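Local coordinates for protein PT26-6P (Thermococcus sp., PDB 2WB7) that is of unknown function but is encoded by an extrachromosomal mobile element of a hyperthermophilic archaeon and combines immunoglobulin-like domains with a helical domain, at residues N398-Y403 against Q472-Y477; I459-K464 against L478-K483; H162-V167 against A212-A217. All blocks are in the same frame, centred on the assembly; numbering follows the deposited sequence.

Contact 1. Residues N398-Y403 against Q472-Y477; sequences NLIDLY and QMFLNY
The ring of F474 carries the ring of Y403 over one face and meets the backbone of I400 at its edge. The two rings form an offset (parallel-displaced) stack, centroids 4.7 Å apart and planes 20° from parallel, with CD1 of Y403 lying toward the rim of the F474 ring. Because the two side chains run past each other in opposite directions, the root of each ring sits near the other: CB of Y403 comes within 3.5 Å of F474 CE2, while CE1 of Y403 lies 4.0 Å from F474 CB. In the plane of the F474 ring, CE2 is 3.9 Å from I400 CA, so the ring reaches all the way to the backbone of the facing helix. Both aromatics have CG anti to the backbone N, which throws each ring across the gap toward the other helix.

These are two antiparallel helices of the C-terminal helical domain, their local axes 161° apart in direction and 11.2 Å apart at closest approach. That is a wide spacing, and F474 fills much of it. Its CZ touches L399, reaching CG at 4.3 Å. Beside it, I400 and L475 cross at about a right angle, methyl to methyl, with I400 CD1 3.5 Å from L475 CD2. No hydrogen bond links the segments. Helix 408-438 adds T414 against L399 and R408 against Y403, while I400 also touches Y471 of helix 471-499.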
loop_
_atom_site.group_PDB
_atom_site.type_symbol
_atom_site.label_atom_id
_atom_site.label_comp_id
_atom_site.label_asym_id
_atom_site.label_seq_id
_atom_site.Cartn_x
_atom_site.Cartn_y
_atom_site.Cartn_z
ATOM N N ASN A 398 -5.624 1.024 43.659
ATOM C CA ASN A 398 -6.205 0.880 44.997
ATOM C C ASN A 398 -6.235 -0.583 45.409
ATOM O O ASN A 398 -5.835 -0.946 46.517
ATOM C CB ASN A 398 -7.639 1.408 45.076
ATOM C CG ASN A 398 -7.788 2.828 44.563
ATOM O OD1 ASN A 398 -6.957 3.711 44.811
ATOM N ND2 ASN A 398 -8.886 3.059 43.858
ATOM N N LEU A 399 -6.739 -1.418 44.503
ATOM C CA LEU A 399 -6.924 -2.831 44.766
ATOM C C LEU A 399 -5.596 -3.456 45.183
ATOM O O LEU A 399 -5.515 -4.145 46.197
ATOM C CB LEU A 399 -7.480 -3.506 43.517
ATOM C CG LEU A 399 -8.445 -4.689 43.630
ATOM C CD1 LEU A 399 -9.413 -4.533 44.778
ATOM C CD2 LEU A 399 -9.200 -4.848 42.313
ATOM N N ILE A 400 -4.542 -3.187 44.421
ATOM C CA ILE A 400 -3.231 -3.717 44.762
ATOM C C ILE A 400 -2.786 -3.235 46.132
ATOM O O ILE A 400 -2.161 -3.975 46.885
ATOM C CB ILE A 400 -2.159 -3.329 43.729
ATOM C CG1 ILE A 400 -2.486 -3.952 42.365
ATOM C CG2 ILE A 400 -0.764 -3.760 44.218
ATOM C CD1 ILE A 400 -1.601 -3.474 41.212
ATOM N N ASP A 401 -3.108 -1.992 46.455
ATOM C CA ASP A 401 -2.713 -1.432 47.732
ATOM C C ASP A 401 -3.443 -2.144 48.847
ATOM O O ASP A 401 -2.859 -2.491 49.867
ATOM C CB ASP A 401 -2.969 0.068 47.758
ATOM C CG ASP A 401 -1.964 0.824 46.898
ATOM O OD1 ASP A 401 -0.860 0.271 46.671
ATOM O OD2 ASP A 401 -2.264 1.954 46.436
ATOM N N LEU A 402 -4.723 -2.384 48.635
ATOM C CA LEU A 402 -5.475 -3.208 49.546
ATOM C C LEU A 402 -4.757 -4.543 49.754
ATOM O O LEU A 402 -4.580 -4.987 50.880
ATOM C CB LEU A 402 -6.884 -3.430 49.016
ATOM C CG LEU A 402 -7.706 -2.155 48.877
ATOM C CD1 LEU A 402 -9.101 -2.468 48.359
ATOM C CD2 LEU A 402 -7.780 -1.492 50.226
ATOM N N TYR A 403 -4.331 -5.185 48.676
ATOM C CA TYR A 403 -3.678 -6.475 48.838
ATOM C C TYR A 403 -2.541 -6.354 49.850
ATOM O O TYR A 403 -2.453 -7.149 50.783
ATOM C CB TYR A 403 -3.168 -7.037 47.507
ATOM C CG TYR A 403 -2.472 -8.383 47.644
ATOM C CD1 TYR A 403 -3.196 -9.576 47.546
ATOM C CD2 TYR A 403 -1.096 -8.468 47.873
ATOM C CE1 TYR A 403 -2.574 -10.814 47.665
ATOM C CE2 TYR A 403 -0.466 -9.706 48.001
ATOM C CZ TYR A 403 -1.213 -10.873 47.899
ATOM O OH TYR A 403 -0.597 -12.103 48.013
ATOM N N GLN A 472 2.162 -12.288 42.801
ATOM C CA GLN A 472 2.184 -12.268 41.347
ATOM C C GLN A 472 0.890 -12.843 40.808
ATOM O O GLN A 472 0.365 -12.408 39.787
ATOM C CB GLN A 472 3.364 -13.050 40.808
ATOM C CG GLN A 472 3.525 -12.881 39.304
ATOM C CD GLN A 472 3.844 -11.433 38.889
ATOM O OE1 GLN A 472 4.908 -10.905 39.190
ATOM N NE2 GLN A 472 2.912 -10.799 38.203
HETATM N N MSE A 473 0.357 -13.822 41.515
HETATM C CA MSE A 473 -0.846 -14.470 41.062
HETATM C C MSE A 473 -2.027 -13.496 41.163
HETATM O O MSE A 473 -2.983 -13.548 40.389
HETATM C CB MSE A 473 -1.085 -15.735 41.882
HETATM C CG MSE A 473 -1.707 -16.851 41.063
HETATM SE SE MSE A 473 -0.555 -17.294 39.546
HETATM C CE MSE A 473 -1.873 -17.172 38.128
ATOM N N PHE A 474 -1.961 -12.594 42.125
ATOM C CA PHE A 474 -3.019 -11.622 42.298
ATOM C C PHE A 474 -2.901 -10.611 41.157
ATOM O O PHE A 474 -3.886 -10.268 40.498
ATOM C CB PHE A 474 -2.878 -10.963 43.669
ATOM C CG PHE A 474 -3.836 -9.838 43.916
ATOM C CD1 PHE A 474 -5.166 -10.084 44.136
ATOM C CD2 PHE A 474 -3.388 -8.526 43.963
ATOM C CE1 PHE A 474 -6.043 -9.038 44.383
ATOM C CE2 PHE A 474 -4.249 -7.489 44.213
ATOM C CZ PHE A 474 -5.579 -7.741 44.416
ATOM N N LEU A 475 -1.682 -10.134 40.923
ATOM C CA LEU A 475 -1.405 -9.286 39.777
ATOM C C LEU A 475 -1.861 -9.957 38.486
ATOM O O LEU A 475 -2.612 -9.361 37.704
ATOM C CB LEU A 475 0.085 -8.950 39.696
ATOM C CG LEU A 475 0.615 -7.968 40.744
ATOM C CD1 LEU A 475 2.045 -7.548 40.393
ATOM C CD2 LEU A 475 -0.307 -6.747 40.903
ATOM N N ASN A 476 -1.435 -11.207 38.279
ATOM C CA ASN A 476 -1.732 -11.889 37.027
ATOM C C ASN A 476 -3.210 -11.974 36.713
ATOM O O ASN A 476 -3.618 -11.749 35.579
ATOM C CB ASN A 476 -1.111 -13.267 36.995
ATOM C CG ASN A 476 0.372 -13.221 36.756
ATOM O OD1 ASN A 476 0.920 -12.181 36.403
ATOM N ND2 ASN A 476 1.041 -14.342 36.969
ATOM N N TYR A 477 -4.016 -12.287 37.715
ATOM C CA TYR A 477 -5.443 -12.382 37.493
ATOM C C TYR A 477 -6.090 -11.017 37.239
ATOM O O TYR A 477 -7.022 -10.905 36.426
ATOM C CB TYR A 477 -6.128 -13.072 38.668
ATOM C CG TYR A 477 -6.220 -14.579 38.540
ATOM C CD1 TYR A 477 -6.997 -15.161 37.542
ATOM C CD2 TYR A 477 -5.556 -15.422 39.432
ATOM C CE1 TYR A 477 -7.105 -16.533 37.421
ATOM C CE2 TYR A 477 -5.663 -16.795 39.326
ATOM C CZ TYR A 477 -6.444 -17.345 38.321
ATOM O OH TYR A 477 -6.554 -18.712 38.193
#

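Contact 2. Residues I459-K464 against L478-K483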
loop_
_atom_site.group_PDB
_atom_site.type_symbol
_atom_site.label_atom_id
_atom_site.label_comp_id
_atom_site.label_asym_id
_atom_site.label_seq_id
_atom_site.Cartn_x
_atom_site.Cartn_y
_atom_site.Cartn_z
ATOM N N ILE A 459 -14.936 -11.445 34.545
ATOM C CA ILE A 459 -15.658 -11.681 35.780
ATOM C C ILE A 459 -15.057 -12.859 36.541
ATOM O O ILE A 459 -14.988 -12.837 37.754
ATOM C CB ILE A 459 -17.154 -11.920 35.566
ATOM C CG1 ILE A 459 -17.840 -10.620 35.125
ATOM C CG2 ILE A 459 -17.781 -12.427 36.871
ATOM C CD1 ILE A 459 -19.353 -10.700 35.051
ATOM N N ASN A 460 -14.600 -13.875 35.827
ATOM C CA ASN A 460 -14.050 -15.039 36.468
ATOM C C ASN A 460 -12.699 -14.742 37.063
ATOM O O ASN A 460 -12.378 -15.194 38.169
ATOM C CB ASN A 460 -13.919 -16.180 35.469
ATOM C CG ASN A 460 -13.557 -17.475 36.132
ATOM O OD1 ASN A 460 -14.332 -18.020 36.912
ATOM N ND2 ASN A 460 -12.360 -17.972 35.848
ATOM N N ASP A 461 -11.883 -13.996 36.325
ATOM C CA ASP A 461 -10.563 -13.621 36.827
ATOM C C ASP A 461 -10.676 -12.763 38.089
ATOM O O ASP A 461 -9.926 -12.968 39.042
ATOM C CB ASP A 461 -9.741 -12.939 35.740
ATOM C CG ASP A 461 -9.290 -13.908 34.670
ATOM O OD1 ASP A 461 -9.273 -15.124 34.925
ATOM O OD2 ASP A 461 -8.944 -13.478 33.562
ATOM N N LEU A 462 -11.631 -11.836 38.117
ATOM C CA LEU A 462 -11.882 -11.067 39.338
ATOM C C LEU A 462 -12.225 -11.970 40.533
ATOM O O LEU A 462 -11.741 -11.736 41.653
ATOM C CB LEU A 462 -12.954 -9.984 39.127
ATOM C CG LEU A 462 -12.462 -8.785 38.292
ATOM C CD1 LEU A 462 -13.578 -7.801 37.989
ATOM C CD2 LEU A 462 -11.269 -8.040 38.916
ATOM N N GLN A 463 -13.036 -13.003 40.290
ATOM C CA GLN A 463 -13.416 -13.958 41.338
ATOM C C GLN A 463 -12.166 -14.628 41.897
ATOM O O GLN A 463 -11.995 -14.739 43.109
ATOM C CB GLN A 463 -14.340 -15.042 40.796
ATOM C CG GLN A 463 -15.700 -14.569 40.267
ATOM C CD GLN A 463 -16.757 -14.450 41.341
ATOM O OE1 GLN A 463 -16.454 -14.498 42.531
ATOM N NE2 GLN A 463 -18.016 -14.307 40.927
ATOM N N LYS A 464 -11.297 -15.100 41.014
ATOM C CA LYS A 464 -10.099 -15.786 41.469
ATOM C C LYS A 464 -9.103 -14.803 42.084
ATOM O O LYS A 464 -8.405 -15.115 43.062
ATOM C CB LYS A 464 -9.458 -16.579 40.323
ATOM C CG LYS A 464 -10.411 -17.544 39.637
ATOM C CD LYS A 464 -9.662 -18.604 38.841
ATOM C CE LYS A 464 -10.587 -19.363 37.905
ATOM N NZ LYS A 464 -11.640 -20.042 38.710
ATOM N N LEU A 478 -5.616 -9.983 37.933
ATOM C CA LEU A 478 -6.110 -8.637 37.665
ATOM C C LEU A 478 -5.758 -8.253 36.233
ATOM O O LEU A 478 -6.579 -7.720 35.491
ATOM C CB LEU A 478 -5.510 -7.629 38.634
ATOM C CG LEU A 478 -6.054 -7.674 40.057
ATOM C CD1 LEU A 478 -5.352 -6.606 40.883
ATOM C CD2 LEU A 478 -7.573 -7.503 40.047
ATOM N N ASN A 479 -4.534 -8.560 35.831
ATOM C CA ASN A 479 -4.110 -8.250 34.490
ATOM C C ASN A 479 -4.868 -9.033 33.407
ATOM O O ASN A 479 -5.275 -8.454 32.392
ATOM C CB ASN A 479 -2.610 -8.413 34.349
ATOM C CG ASN A 479 -2.091 -7.721 33.131
ATOM O OD1 ASN A 479 -1.527 -8.350 32.233
ATOM N ND2 ASN A 479 -2.324 -6.418 33.053
ATOM N N ALA A 480 -5.062 -10.335 33.619
ATOM C CA ALA A 480 -5.892 -11.120 32.710
ATOM C C ALA A 480 -7.258 -10.479 32.644
ATOM O O ALA A 480 -7.805 -10.270 31.570
ATOM C CB ALA A 480 -6.003 -12.584 33.161
ATOM N N ALA A 481 -7.811 -10.159 33.798
ATOM C CA ALA A 481 -9.128 -9.562 33.841
ATOM C C ALA A 481 -9.192 -8.225 33.074
ATOM O O ALA A 481 -10.173 -7.926 32.391
ATOM C CB ALA A 481 -9.576 -9.390 35.288
ATOM N N LYS A 482 -8.135 -7.433 33.174
ATOM C CA LYS A 482 -8.093 -6.152 32.483
ATOM C C LYS A 482 -8.112 -6.288 30.949
ATOM O O LYS A 482 -8.905 -5.622 30.250
ATOM C CB LYS A 482 -6.848 -5.399 32.905
ATOM C CG LYS A 482 -6.966 -3.910 32.752
ATOM C CD LYS A 482 -5.667 -3.263 33.129
ATOM C CE LYS A 482 -5.716 -1.766 32.971
ATOM N NZ LYS A 482 -4.302 -1.273 33.028
ATOM N N LYS A 483 -7.235 -7.151 30.434
ATOM C CA LYS A 483 -7.143 -7.387 28.997
ATOM C C LYS A 483 -8.389 -8.063 28.455
ATOM O O LYS A 483 -8.790 -7.799 27.318
ATOM C CB LYS A 483 -5.937 -8.246 28.658
ATOM C CG LYS A 483 -4.705 -7.924 29.444
ATOM C CD LYS A 483 -4.197 -6.527 29.242
ATOM C CE LYS A 483 -2.677 -6.522 29.437
ATOM N NZ LYS A 483 -2.207 -5.448 30.351
#
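D461 has its CG anti to the carbonyl carbon (chi1 -72°), a turn that lays the carboxylate alongside helix 471-499 where A480 and A481 face it. L462 and L478 take nearly the same first torsion, and each leucine thereby brings a methyl back into the groove although the CB of L478 points away and that of L462 is not directed across. They cross at about a right angle and touch through L462 CD2 and L478 CD2 at 3.9 Å.

The methyl of A481 packs on the aspartate stem, with its CB 3.6 Å from D461 CB, and L462 CG lies 4.2 Å from the same methyl, in a direction roughly at right angles to the first. The carboxylate turns OD2 toward the methyl of A480. No hydrogen bond crosses between the segments. D461 OD2 also has a carboxylate oxygen of E524 close by, which would probably raise the proton affinity of one acid. On the far side of helix 471-499, K482 and K483 form salt bridges with N-terminal D7, and K483 with D9 as well.

With two alanines at the interface the local axes come within 8.1 Å, and D461 CA stands 5.2 Å from A481 CA. Such close, alanine-lined packing of antiparallel helices (164°) joined by a short connection is typical of a helical hairpin, here formed by helices 442-465 and 471-499 in the helical domain.

Contact 3. Residues H162-V167 against A212-A217; sequences HFEIRV and AETTTA
R166 and E213 lie side by side and point the same way from one face of the sheet, where they form a non-hydrogen-bonded antiparallel pair. The arginine approaches side-on: NE, at 3.0 Å, and NH2, at 2.9 Å, both bind E213 OE2. The oxygen lies in the guanidinium plane, yet both nitrogens come to it from the same face of the carboxylate, the two planes being 31° apart. The extended E213 chain meets an arginine bent at chi3 (53°), which curls NE and NH2 toward it. Replacing E213 by an alanine would probably leave the R166 guanidinium without this acid partner and free to swing.

E164 crosses T214 obliquely. Its chain bends at chi2 (-76°), carrying the carboxylate against the backbone of T214-A217, where OE1 accepts from T214 OG1, although the place of OE1 is less sure. T214 OG1 accepts from I165 N at 3.0 Å, so the hydroxyl sits between backbone and acid. T214 N donates to I165 O at 2.9 Å, and V167 and A212 exchange two backbone hydrogen bonds.

The contact joins the start of strand 163-178, in the first immunoglobulin-like domain, to the end of strand 198-213 in an antiparallel sheet. Strand 85-96 pairs along the other edge of 163-178, through E164 with I95 and R166 with Y93, while V167, A212 and T214 pack on strand 52-62 and I165 on strand 66-75.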
loop_
_atom_site.group_PDB
_atom_site.type_symbol
_atom_site.label_atom_id
_atom_site.label_comp_id
_atom_site.label_asym_id
_atom_site.label_seq_id
_atom_site.Cartn_x
_atom_site.Cartn_y
_atom_site.Cartn_z
ATOM N N HIS A 162 -6.126 -6.461 -18.271
ATOM C CA HIS A 162 -5.249 -7.266 -19.136
ATOM C C HIS A 162 -4.723 -6.424 -20.298
ATOM O O HIS A 162 -5.477 -5.661 -20.891
ATOM C CB HIS A 162 -6.009 -8.471 -19.703
ATOM C CG HIS A 162 -6.068 -9.645 -18.778
ATOM N ND1 HIS A 162 -6.861 -10.746 -19.017
ATOM C CD2 HIS A 162 -5.434 -9.885 -17.605
ATOM C CE1 HIS A 162 -6.700 -11.623 -18.041
ATOM N NE2 HIS A 162 -5.835 -11.128 -17.173
ATOM N N PHE A 163 -3.444 -6.570 -20.630
ATOM C CA PHE A 163 -2.829 -5.784 -21.704
ATOM C C PHE A 163 -1.582 -6.497 -22.241
ATOM O O PHE A 163 -1.111 -7.467 -21.642
ATOM C CB PHE A 163 -2.409 -4.407 -21.179
ATOM C CG PHE A 163 -1.208 -4.461 -20.277
ATOM C CD1 PHE A 163 0.064 -4.176 -20.766
ATOM C CD2 PHE A 163 -1.343 -4.832 -18.944
ATOM C CE1 PHE A 163 1.178 -4.247 -19.937
ATOM C CE2 PHE A 163 -0.235 -4.908 -18.117
ATOM C CZ PHE A 163 1.026 -4.612 -18.615
ATOM N N GLU A 164 -1.059 -6.003 -23.365
ATOM C CA GLU A 164 0.204 -6.475 -23.914
ATOM C C GLU A 164 0.985 -5.307 -24.489
ATOM O O GLU A 164 0.410 -4.283 -24.849
ATOM C CB GLU A 164 -0.027 -7.522 -25.011
ATOM C CG GLU A 164 -0.740 -8.792 -24.556
ATOM C CD GLU A 164 0.162 -9.726 -23.780
ATOM O OE1 GLU A 164 1.391 -9.527 -23.832
ATOM O OE2 GLU A 164 -0.350 -10.658 -23.120
ATOM N N ILE A 165 2.298 -5.464 -24.569
ATOM C CA ILE A 165 3.138 -4.487 -25.239
ATOM C C ILE A 165 3.541 -4.971 -26.633
ATOM O O ILE A 165 3.874 -6.138 -26.838
ATOM C CB ILE A 165 4.408 -4.179 -24.431
ATOM C CG1 ILE A 165 4.039 -3.730 -23.022
ATOM C CG2 ILE A 165 5.234 -3.101 -25.121
ATOM C CD1 ILE A 165 5.243 -3.474 -22.147
ATOM N N ARG A 166 3.506 -4.075 -27.603
ATOM C CA ARG A 166 4.048 -4.431 -28.897
ATOM C C ARG A 166 4.976 -3.359 -29.477
ATOM O O ARG A 166 4.824 -2.152 -29.217
ATOM C CB ARG A 166 2.944 -4.867 -29.874
ATOM C CG ARG A 166 2.169 -3.751 -30.562
ATOM C CD ARG A 166 1.454 -4.310 -31.814
ATOM N NE ARG A 166 0.618 -5.494 -31.551
ATOM C CZ ARG A 166 -0.673 -5.599 -31.887
ATOM N NH1 ARG A 166 -1.290 -4.595 -32.499
ATOM N NH2 ARG A 166 -1.351 -6.708 -31.616
ATOM N N VAL A 167 5.960 -3.832 -30.238
ATOM C CA VAL A 167 7.004 -2.988 -30.796
ATOM C C VAL A 167 7.059 -3.121 -32.315
ATOM O O VAL A 167 6.872 -4.210 -32.870
ATOM C CB VAL A 167 8.378 -3.367 -30.223
ATOM C CG1 VAL A 167 9.439 -2.356 -30.657
ATOM C CG2 VAL A 167 8.309 -3.466 -28.702
ATOM N N ALA A 212 7.231 -7.116 -32.878
ATOM C CA ALA A 212 7.272 -8.054 -31.771
ATOM C C ALA A 212 6.162 -7.707 -30.790
ATOM O O ALA A 212 5.660 -6.585 -30.766
ATOM C CB ALA A 212 8.641 -8.025 -31.086
ATOM N N GLU A 213 5.773 -8.687 -29.991
ATOM C CA GLU A 213 4.711 -8.509 -29.022
ATOM C C GLU A 213 4.957 -9.410 -27.816
ATOM O O GLU A 213 5.616 -10.440 -27.930
ATOM C CB GLU A 213 3.379 -8.847 -29.668
ATOM C CG GLU A 213 2.183 -8.743 -28.765
ATOM C CD GLU A 213 0.918 -8.979 -29.535
ATOM O OE1 GLU A 213 0.103 -9.824 -29.096
ATOM O OE2 GLU A 213 0.768 -8.329 -30.600
ATOM N N THR A 214 4.431 -9.024 -26.662
ATOM C CA THR A 214 4.628 -9.818 -25.459
ATOM C C THR A 214 3.507 -10.831 -25.299
ATOM O O THR A 214 2.530 -10.806 -26.047
ATOM C CB THR A 214 4.734 -8.931 -24.202
ATOM O OG1 THR A 214 3.565 -8.111 -24.090
ATOM C CG2 THR A 214 5.957 -8.029 -24.299
ATOM N N THR A 215 3.650 -11.720 -24.324
ATOM C CA THR A 215 2.616 -12.713 -24.073
ATOM C C THR A 215 2.298 -12.790 -22.588
ATOM O O THR A 215 3.157 -13.136 -21.787
ATOM C CB THR A 215 3.059 -14.110 -24.569
ATOM O OG1 THR A 215 3.863 -13.970 -25.752
ATOM C CG2 THR A 215 1.839 -14.979 -24.873
ATOM N N THR A 216 1.066 -12.462 -22.215
ATOM C CA THR A 216 0.711 -12.464 -20.800
ATOM C C THR A 216 1.602 -11.481 -20.023
ATOM O O THR A 216 2.004 -11.736 -18.886
ATOM C CB THR A 216 0.818 -13.894 -20.210
ATOM O OG1 THR A 216 0.244 -14.816 -21.142
ATOM C CG2 THR A 216 0.093 -14.008 -18.874
ATOM N N ALA A 217 1.903 -10.348 -20.647
ATOM C CA ALA A 217 2.644 -9.292 -19.968
ATOM C C ALA A 217 1.999 -8.988 -18.623
ATOM O O ALA A 217 2.680 -8.937 -17.600
ATOM C CB ALA A 217 2.692 -8.034 -20.824
#

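How the contacts relate
Contacts 1 and 2 are buried and share helix 471-499, which presents one turn to helix 393-404 and the next to helix 442-465; their centres are 10 Å apart, and they meet where L399 and I400 touch L478 and where Y477 lies against D461 and K464. Contact 1 spans a wide gap with aromatic rings, contact 2 a narrow one with alanine methyls, and neither has a hydrogen bond between its segments. Contact 3, about 62 Å from contact 2 between centres and across the chain's centre, is only partly buried: backbone hydrogen bonds, a salt bridge and a carboxylate set against the bend after one strand hold two strands there.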